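Xaa-Pro dipeptidase (PDB 3I7M) is probably a manganese-dependent metallopeptidase of family M24B acting on Xaa-Pro dipeptides, of which this chain is the N-terminal creatinase/prolidase domain. Local coordinates at residues A[21-26]-A[44-49]; A[52-57]-A[71-76]. One frame throughout, in Å; residues are numbered along the deposited sequence. Where two conformers were deposited one is given.

Contact 1. Residues A[21-26]-A[44-49]; sequences TYLSNP and LALVVF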
# COMPACT_ATOMS: atom_id res chain seq x y z
N THR A 21 1.38 2.93 -5.96
CA THR A 21 0.49 3.60 -5.02
C THR A 21 0.51 2.83 -3.71
O THR A 21 0.29 1.61 -3.74
CB THR A 21 -0.87 3.67 -5.63
OG1 THR A 21 -0.82 4.62 -6.71
CG2 THR A 21 -1.89 4.15 -4.64
N TYR A 22 0.70 3.54 -2.60
CA TYR A 22 0.75 2.93 -1.26
C TYR A 22 -0.49 3.38 -0.54
O TYR A 22 -0.61 4.58 -0.20
CB TYR A 22 2.03 3.40 -0.57
CG TYR A 22 2.17 2.85 0.83
CD1 TYR A 22 2.85 1.66 1.04
CD2 TYR A 22 1.77 3.57 1.91
CE1 TYR A 22 2.95 1.14 2.32
CE2 TYR A 22 1.89 3.05 3.23
CZ TYR A 22 2.52 1.86 3.37
OH TYR A 22 2.61 1.32 4.66
N LEU A 23 -1.45 2.48 -0.31
CA LEU A 23 -2.73 2.77 0.39
C LEU A 23 -2.60 2.34 1.85
O LEU A 23 -2.15 1.20 2.13
CB LEU A 23 -3.83 2.02 -0.29
CG LEU A 23 -4.07 2.43 -1.74
CD1 LEU A 23 -5.19 1.53 -2.28
CD2 LEU A 23 -4.35 3.90 -1.95
N SER A 24 -2.91 3.29 2.72
CA SER A 24 -2.79 3.11 4.19
C SER A 24 -4.06 3.38 4.95
O SER A 24 -4.07 3.14 6.18
CB SER A 24 -1.67 4.05 4.68
OG SER A 24 -1.97 5.41 4.32
N ASN A 25 -5.06 4.00 4.33
CA ASN A 25 -6.27 4.39 5.05
C ASN A 25 -7.10 3.13 5.30
O ASN A 25 -7.48 2.51 4.35
CB ASN A 25 -7.03 5.47 4.25
CG ASN A 25 -8.22 6.02 4.94
OD1 ASN A 25 -8.69 5.50 5.98
ND2 ASN A 25 -8.72 7.11 4.42
N PRO A 26 -7.35 2.79 6.58
CA PRO A 26 -8.12 1.55 6.79
C PRO A 26 -9.49 1.60 6.08
O PRO A 26 -9.99 0.56 5.68
CB PRO A 26 -8.31 1.48 8.29
CG PRO A 26 -7.28 2.40 8.89
CD PRO A 26 -6.91 3.41 7.84
N LEU A 44 -0.45 -1.69 8.22
CA LEU A 44 -1.34 -2.37 7.27
C LEU A 44 -1.36 -1.54 6.00
O LEU A 44 -1.61 -0.31 6.08
CB LEU A 44 -2.73 -2.46 7.83
CG LEU A 44 -3.84 -2.93 6.89
CD1 LEU A 44 -3.69 -4.43 6.53
CD2 LEU A 44 -5.22 -2.66 7.47
N ALA A 45 -1.03 -2.16 4.88
CA ALA A 45 -0.97 -1.40 3.62
C ALA A 45 -1.42 -2.24 2.48
O ALA A 45 -1.33 -3.48 2.51
CB ALA A 45 0.51 -0.96 3.39
N LEU A 46 -1.86 -1.57 1.43
CA LEU A 46 -2.22 -2.20 0.17
C LEU A 46 -1.45 -1.48 -0.93
O LEU A 46 -1.58 -0.26 -1.06
CB LEU A 46 -3.73 -2.18 -0.05
CG LEU A 46 -4.29 -3.11 -1.13
CD1 LEU A 46 -5.80 -3.27 -0.92
CD2 LEU A 46 -3.94 -2.54 -2.46
N VAL A 47 -0.57 -2.18 -1.62
CA VAL A 47 0.34 -1.59 -2.60
C VAL A 47 -0.10 -1.97 -3.98
O VAL A 47 -0.32 -3.14 -4.27
CB VAL A 47 1.77 -2.04 -2.38
CG1 VAL A 47 2.72 -1.48 -3.46
CG2 VAL A 47 2.16 -1.65 -0.93
N VAL A 48 -0.29 -0.97 -4.81
CA VAL A 48 -0.82 -1.15 -6.15
C VAL A 48 0.24 -0.63 -7.17
O VAL A 48 0.92 0.38 -6.97
CB VAL A 48 -2.10 -0.32 -6.36
CG1 VAL A 48 -2.70 -0.42 -7.84
CG2 VAL A 48 -3.18 -0.69 -5.34
N PHE A 49 0.42 -1.39 -8.27
CA PHE A 49 1.37 -1.05 -9.30
C PHE A 49 0.64 -0.76 -10.57
O PHE A 49 -0.49 -1.22 -10.77
CB PHE A 49 2.34 -2.24 -9.53
CG PHE A 49 3.16 -2.58 -8.32
CD1 PHE A 49 4.28 -1.84 -8.00
CD2 PHE A 49 2.78 -3.60 -7.47
CE1 PHE A 49 5.06 -2.11 -6.87
CE2 PHE A 49 3.53 -3.91 -6.33
CZ PHE A 49 4.67 -3.15 -6.01
O HOH W 1 0.47 1.76 5.98
O HOH W 2 -3.92 0.85 7.30
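Two aliphatic side chains, Ala45 and Val47, approach the Tyr22 ring obliquely. Ala45 CB meets the phenol end, 3.4 Å from Tyr22 CE1, while Val47 CG2 comes 3.9 Å from Tyr22 CD1. With CG anti to the backbone N (chi1 179°), the tyrosine leans along the strand pair toward Ala45 instead of standing straight up from Val47, its partner in the antiparallel non-hydrogen-bonded pair. Its hydroxyl shares a water, 2.6 Å from Tyr22 OH, which in turn donates to Leu44 O. A second water donates to Ser24 O and Leu44 O, tying the strand ends together where the backbone pairing stops. Two hydrogen-bonded pairs carry the rest: Thr21 N to Val48 O at 2.8 Å and Leu23 N to Leu46 O at 2.8 Å, each answered by the reverse bond. Thr21 OG1 is hydrogen-bonded to Thr13 OG1 on helix 5-15. On the face that bears Leu23, Leu46 and Val48, helix 26-33 packs on the two leucines and helix 5-15 on the valine; strand 45-48 has strand 55-59 on its other side, and on the other side of strand 20-23 the backbone of Tyr22 hydrogen-bonds with Ala103 of strand 101-104.

Contact 2. Residues A[52-57]-A[71-76]; sequences QDPFIF and WQFPVI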
# COMPACT_ATOMS: atom_id res chain seq x y z
N GLN A 52 1.34 -4.52 -12.80
CA GLN A 52 1.51 -5.85 -12.20
C GLN A 52 0.64 -5.95 -10.97
O GLN A 52 0.03 -4.95 -10.60
CB GLN A 52 2.99 -6.13 -11.92
CG GLN A 52 3.62 -5.22 -10.86
CD GLN A 52 5.02 -5.65 -10.47
OE1 GLN A 52 5.23 -6.76 -9.91
NE2 GLN A 52 5.97 -4.83 -10.76
N ASP A 53 0.54 -7.14 -10.40
CA ASP A 53 -0.38 -7.42 -9.35
C ASP A 53 -0.03 -6.68 -8.05
O ASP A 53 1.16 -6.45 -7.74
CB ASP A 53 -0.41 -8.92 -9.05
CG ASP A 53 -1.06 -9.76 -10.16
OD1 ASP A 53 -1.70 -9.20 -11.10
OD2 ASP A 53 -0.98 -10.98 -9.94
N PRO A 54 -1.09 -6.36 -7.30
CA PRO A 54 -0.89 -5.69 -6.00
C PRO A 54 -0.55 -6.69 -4.91
O PRO A 54 -0.58 -7.90 -5.13
CB PRO A 54 -2.23 -5.09 -5.72
CG PRO A 54 -3.23 -6.13 -6.30
CD PRO A 54 -2.51 -6.62 -7.57
N PHE A 55 -0.29 -6.19 -3.71
CA PHE A 55 -0.18 -7.04 -2.54
C PHE A 55 -0.67 -6.27 -1.33
O PHE A 55 -0.73 -5.03 -1.31
CB PHE A 55 1.23 -7.56 -2.32
CG PHE A 55 2.26 -6.56 -1.96
CD1 PHE A 55 2.53 -6.20 -0.64
CD2 PHE A 55 3.04 -5.99 -2.95
CE1 PHE A 55 3.51 -5.27 -0.33
CE2 PHE A 55 4.04 -5.09 -2.69
CZ PHE A 55 4.30 -4.73 -1.34
N ILE A 56 -1.03 -6.99 -0.29
CA ILE A 56 -1.33 -6.43 1.02
C ILE A 56 -0.19 -6.79 1.97
O ILE A 56 0.37 -7.91 1.92
CB ILE A 56 -2.67 -6.91 1.56
CG1 ILE A 56 -3.74 -6.28 0.73
CG2 ILE A 56 -2.86 -6.58 3.04
CD1 ILE A 56 -5.14 -6.80 1.08
N PHE A 57 0.16 -5.86 2.87
CA PHE A 57 1.16 -6.07 3.91
C PHE A 57 0.49 -5.80 5.24
O PHE A 57 -0.23 -4.81 5.40
CB PHE A 57 2.34 -5.13 3.72
CG PHE A 57 3.45 -5.39 4.62
CD1 PHE A 57 4.46 -6.29 4.27
CD2 PHE A 57 3.55 -4.76 5.86
CE1 PHE A 57 5.52 -6.57 5.17
CE2 PHE A 57 4.63 -5.07 6.71
CZ PHE A 57 5.56 -5.97 6.31
N TRP A 71 -9.39 -12.10 -1.18
CA TRP A 71 -8.42 -11.29 -1.84
C TRP A 71 -7.54 -12.29 -2.55
O TRP A 71 -7.04 -13.24 -1.96
CB TRP A 71 -7.67 -10.50 -0.72
CG TRP A 71 -6.40 -9.78 -1.14
CD1 TRP A 71 -5.15 -10.26 -0.98
CD2 TRP A 71 -6.29 -8.55 -1.91
NE1 TRP A 71 -4.22 -9.37 -1.53
CE2 TRP A 71 -4.90 -8.31 -2.06
CE3 TRP A 71 -7.19 -7.59 -2.39
CZ2 TRP A 71 -4.41 -7.19 -2.73
CZ3 TRP A 71 -6.68 -6.49 -3.07
CH2 TRP A 71 -5.32 -6.30 -3.21
N GLN A 72 -7.38 -12.03 -3.85
CA GLN A 72 -6.79 -12.96 -4.81
C GLN A 72 -5.29 -12.81 -4.97
O GLN A 72 -4.67 -13.50 -5.79
CB GLN A 72 -7.46 -12.76 -6.18
CG GLN A 72 -8.79 -11.95 -6.16
CD GLN A 72 -8.56 -10.52 -5.68
OE1 GLN A 72 -9.46 -9.84 -5.18
NE2 GLN A 72 -7.33 -10.09 -5.77
N PHE A 73 -4.71 -11.86 -4.22
CA PHE A 73 -3.32 -11.55 -4.42
C PHE A 73 -2.56 -11.78 -3.13
O PHE A 73 -3.20 -12.16 -2.10
CB PHE A 73 -3.23 -10.11 -4.89
CG PHE A 73 -4.09 -9.78 -6.12
CD1 PHE A 73 -3.72 -10.25 -7.36
CD2 PHE A 73 -5.23 -9.01 -6.01
CE1 PHE A 73 -4.46 -9.98 -8.49
CE2 PHE A 73 -6.00 -8.70 -7.13
CZ PHE A 73 -5.61 -9.18 -8.39
N PRO A 74 -1.22 -11.65 -3.19
CA PRO A 74 -0.46 -11.93 -1.97
C PRO A 74 -0.81 -11.06 -0.74
O PRO A 74 -1.24 -9.91 -0.85
CB PRO A 74 0.96 -11.78 -2.39
CG PRO A 74 0.92 -12.08 -3.85
CD PRO A 74 -0.32 -11.48 -4.33
N VAL A 75 -0.70 -11.70 0.41
CA VAL A 75 -0.76 -11.06 1.71
C VAL A 75 0.47 -11.45 2.48
O VAL A 75 0.69 -12.66 2.79
CB VAL A 75 -2.02 -11.41 2.52
CG1 VAL A 75 -2.05 -10.56 3.83
CG2 VAL A 75 -3.36 -11.28 1.73
N ILE A 76 1.28 -10.46 2.84
CA ILE A 76 2.55 -10.63 3.44
C ILE A 76 2.46 -10.15 4.87
O ILE A 76 2.06 -9.03 5.15
CB ILE A 76 3.67 -9.80 2.73
CG1 ILE A 76 3.81 -10.23 1.26
CG2 ILE A 76 5.00 -9.92 3.42
CD1 ILE A 76 2.88 -9.53 0.35
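Ile56 lays its CD1 over the indole of Trp71, 3.6 Å from the centroid of the five-membered ring and 14° off its normal, a CH-pi contact. The CG1 arm stands beside the backbone N (chi1 -70°) and then runs out extended, which carries the methyl over the ring. The opposite indole face has Phe73 near its rim, and Phe73 itself takes Pro54: CD of Pro54 sits 3.7 Å from the centroid of the Phe73 ring. Trp71 NE1 also donates to Pro74 O at 3.1 Å, from above the carbonyl plane, while Ile56 N reaches Pro74 O at 3.0 Å from the other face, so this one oxygen takes two donors. With an alanine in place of Trp71, Ile56 CD1 would probably lose the ring it rests against, and Pro74 O one of its two donors. Further along, Ile76 CD1 nestles against Phe55 CD1 at 3.5 Å, and Ile76 N donates to Ile56 O at 2.9 Å. The solvent side is looser: the carboxylate of exposed Asp53 passes the Phe73 ring, Asp53 CG 3.8 Å from Phe73 CE1, and Pro74 is exposed too. The parallel bridges Ile56-Val75 and Phe57-Ile76 join the two strands of a beta-alpha-beta unit whose crossover runs through helix 63-67.

In the fold
Contacts 1 and 2 lie in one mixed sheet, separated by a single strand pairing, their centres about 10 Å apart. Contact 1 is antiparallel and lies about 2 Å from the centre of the chain, whereas contact 2 is parallel and brings in strand 75-78, outermost on its side. The middle step is the pairing of strand 45-48 with strand 55-59: Ala45 N lies 2.8 Å from Phe57 O and Val47 N 2.9 Å from Phe55 O, both probable hydrogen bonds. Packing follows the same seam, with Ala45 O 3.5 Å from Ile56 CG2. Both contacts belong to the N-terminal domain; the M24 peptidase part of the full-length protein is absent from this fragment.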